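Local coordinates for protein carboxylic ester hydrolase (Aspergillus niger, PDB 7K4O) that probably hydrolyses ester bonds of tannins, releasing gallic acid, as a serine esterase of the tannase and feruloyl esterase family, at residues Ala206-Pro211 and Val411-Gly416. Numbering follows the deposited sequence.
Sequences AIIGAP and VIHFHG
Phe-414 turns its ring across to the neighbouring strand and lays it over Gly-209. From CB, its CG sits between the backbone N and the carbonyl carbon (chi1 65°), which brings the ring over the glycine. CG is 4.2 Å from Gly-209 CA, CD1 3.5 Å from Ile-208 O, and CE1 and CZ each 3.5 Å from Gly-209 CA. That carbon stands over the ring face, offset toward the rim, in a CH-pi contact, while Ile-207 CG2 meets CE1 near the ring plane. Four backbone hydrogen bonds join the strands, from Ile-412 N to Ala-206 O through to Ala-210 N to Phe-414 O, the last 2.8 Å long.

On the face of Ile-208, the His-413 ring reaches the loop after the strand, where Pro-211 CD lies 3.3 Å from His-413 NE2, the side chains crossing at about a right angle. At the end of the strand pair, Ala-210 CB makes a CH-pi contact centrally over the His-415 ring, 3.7 Å from its centroid. Both imidazoles have their nitrogens engaged elsewhere: His-413 with Tyr-455 and Ser-427, His-415 with Ser-427 and the carbonyl of Ile-422, which lines the gallate pocket.

These are neighbouring parallel strands of the alpha/beta-hydrolase sheet, 410-416 lying between 205-209 and the edge strand 455-460. Ala-210 also touches Asp-419, the probable acid of a Ser-186, His-465, Asp-419 triad. The chemistry implies a buried join whose histidines have their polar needs met and whose aromatic faces receive the CH groups of Gly-209 and Ala-210.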
loop_
_atom_site.group_PDB
_atom_site.type_symbol
_atom_site.label_atom_id
_atom_site.label_comp_id
_atom_site.label_asym_id
_atom_site.label_seq_id
_atom_site.Cartn_x
_atom_site.Cartn_y
_atom_site.Cartn_z
ATOM N N ALA A 206 7.275 8.797 -7.661
ATOM C CA ALA A 206 6.426 7.656 -7.265
ATOM C C ALA A 206 5.579 8.070 -6.058
ATOM O O ALA A 206 6.118 8.635 -5.099
ATOM C CB ALA A 206 7.281 6.461 -6.913
ATOM N N ILE A 207 4.297 7.822 -6.133
ATOM C CA ILE A 207 3.277 8.052 -5.082
ATOM C C ILE A 207 2.849 6.696 -4.531
ATOM O O ILE A 207 2.292 5.873 -5.260
ATOM C CB ILE A 207 2.064 8.825 -5.618
ATOM C CG1 ILE A 207 2.453 10.175 -6.209
ATOM C CG2 ILE A 207 1.010 8.954 -4.557
ATOM C CD1 ILE A 207 1.418 10.674 -7.184
ATOM N N ILE A 208 3.184 6.451 -3.274
ATOM C CA ILE A 208 3.099 5.105 -2.640
ATOM C C ILE A 208 2.335 5.180 -1.328
ATOM O O ILE A 208 2.812 5.854 -0.417
ATOM C CB ILE A 208 4.487 4.500 -2.459
ATOM C CG1 ILE A 208 5.102 4.233 -3.828
ATOM C CG2 ILE A 208 4.371 3.219 -1.622
ATOM C CD1 ILE A 208 6.569 3.975 -3.810
ATOM N N GLY A 209 1.197 4.514 -1.302
ATOM C CA GLY A 209 0.443 4.327 -0.058
ATOM C C GLY A 209 0.704 2.978 0.605
ATOM O O GLY A 209 0.717 1.952 -0.127
ATOM N N ALA A 210 0.808 2.967 1.947
ATOM C CA ALA A 210 0.802 1.764 2.844
ATOM C C ALA A 210 1.251 0.509 2.102
ATOM O O ALA A 210 0.459 -0.390 1.829
ATOM C CB ALA A 210 -0.587 1.567 3.405
ATOM N N PRO A 211 2.531 0.427 1.731
ATOM C CA PRO A 211 2.973 -0.647 0.860
ATOM C C PRO A 211 3.041 -2.010 1.564
ATOM O O PRO A 211 3.584 -2.079 2.692
ATOM C CB PRO A 211 4.341 -0.159 0.389
ATOM C CG PRO A 211 4.837 0.747 1.488
ATOM C CD PRO A 211 3.586 1.416 1.992
ATOM N N VAL A 411 9.883 10.652 -4.133
ATOM C CA VAL A 411 8.837 9.771 -3.584
ATOM C C VAL A 411 7.988 10.540 -2.583
ATOM O O VAL A 411 8.561 11.184 -1.676
ATOM C CB VAL A 411 9.444 8.514 -2.929
ATOM C CG1 VAL A 411 8.383 7.659 -2.266
ATOM C CG2 VAL A 411 10.260 7.706 -3.933
ATOM N N ILE A 412 6.692 10.366 -2.680
ATOM C CA ILE A 412 5.689 10.702 -1.628
ATOM C C ILE A 412 5.129 9.363 -1.143
ATOM O O ILE A 412 4.552 8.622 -1.940
ATOM C CB ILE A 412 4.564 11.626 -2.145
ATOM C CG1 ILE A 412 5.106 13.000 -2.497
ATOM C CG2 ILE A 412 3.438 11.676 -1.133
ATOM C CD1 ILE A 412 4.117 13.872 -3.211
ATOM N N HIS A 413 5.378 9.061 0.112
ATOM C CA HIS A 413 4.950 7.813 0.770
ATOM C C HIS A 413 3.985 8.194 1.897
ATOM O O HIS A 413 4.337 9.046 2.727
ATOM C CB HIS A 413 6.214 7.128 1.256
ATOM C CG HIS A 413 6.082 5.824 1.962
ATOM N ND1 HIS A 413 7.201 5.157 2.392
ATOM C CD2 HIS A 413 5.016 5.095 2.354
ATOM C CE1 HIS A 413 6.817 4.040 3.017
ATOM N NE2 HIS A 413 5.500 3.967 3.015
ATOM N N PHE A 414 2.844 7.550 1.950
ATOM C CA PHE A 414 1.861 7.837 3.029
ATOM C C PHE A 414 1.317 6.543 3.603
ATOM O O PHE A 414 1.341 5.491 2.964
ATOM C CB PHE A 414 0.738 8.754 2.542
ATOM C CG PHE A 414 -0.143 8.169 1.488
ATOM C CD1 PHE A 414 0.246 8.205 0.151
ATOM C CD2 PHE A 414 -1.368 7.608 1.819
ATOM C CE1 PHE A 414 -0.541 7.598 -0.807
ATOM C CE2 PHE A 414 -2.153 7.028 0.854
ATOM C CZ PHE A 414 -1.750 7.056 -0.465
ATOM N N HIS A 415 0.786 6.629 4.824
ATOM C CA HIS A 415 0.270 5.449 5.536
ATOM C C HIS A 415 -0.776 5.880 6.576
ATOM O O HIS A 415 -0.466 6.786 7.369
ATOM C CB HIS A 415 1.451 4.692 6.154
ATOM C CG HIS A 415 1.166 3.267 6.441
ATOM N ND1 HIS A 415 2.107 2.275 6.171
ATOM C CD2 HIS A 415 0.085 2.639 6.996
ATOM C CE1 HIS A 415 1.599 1.107 6.526
ATOM N NE2 HIS A 415 0.359 1.282 7.025
ATOM N N GLY A 416 -1.925 5.240 6.615
ATOM C CA GLY A 416 -2.934 5.546 7.641
ATOM C C GLY A 416 -2.473 5.201 9.042
ATOM O O GLY A 416 -1.918 4.121 9.256
#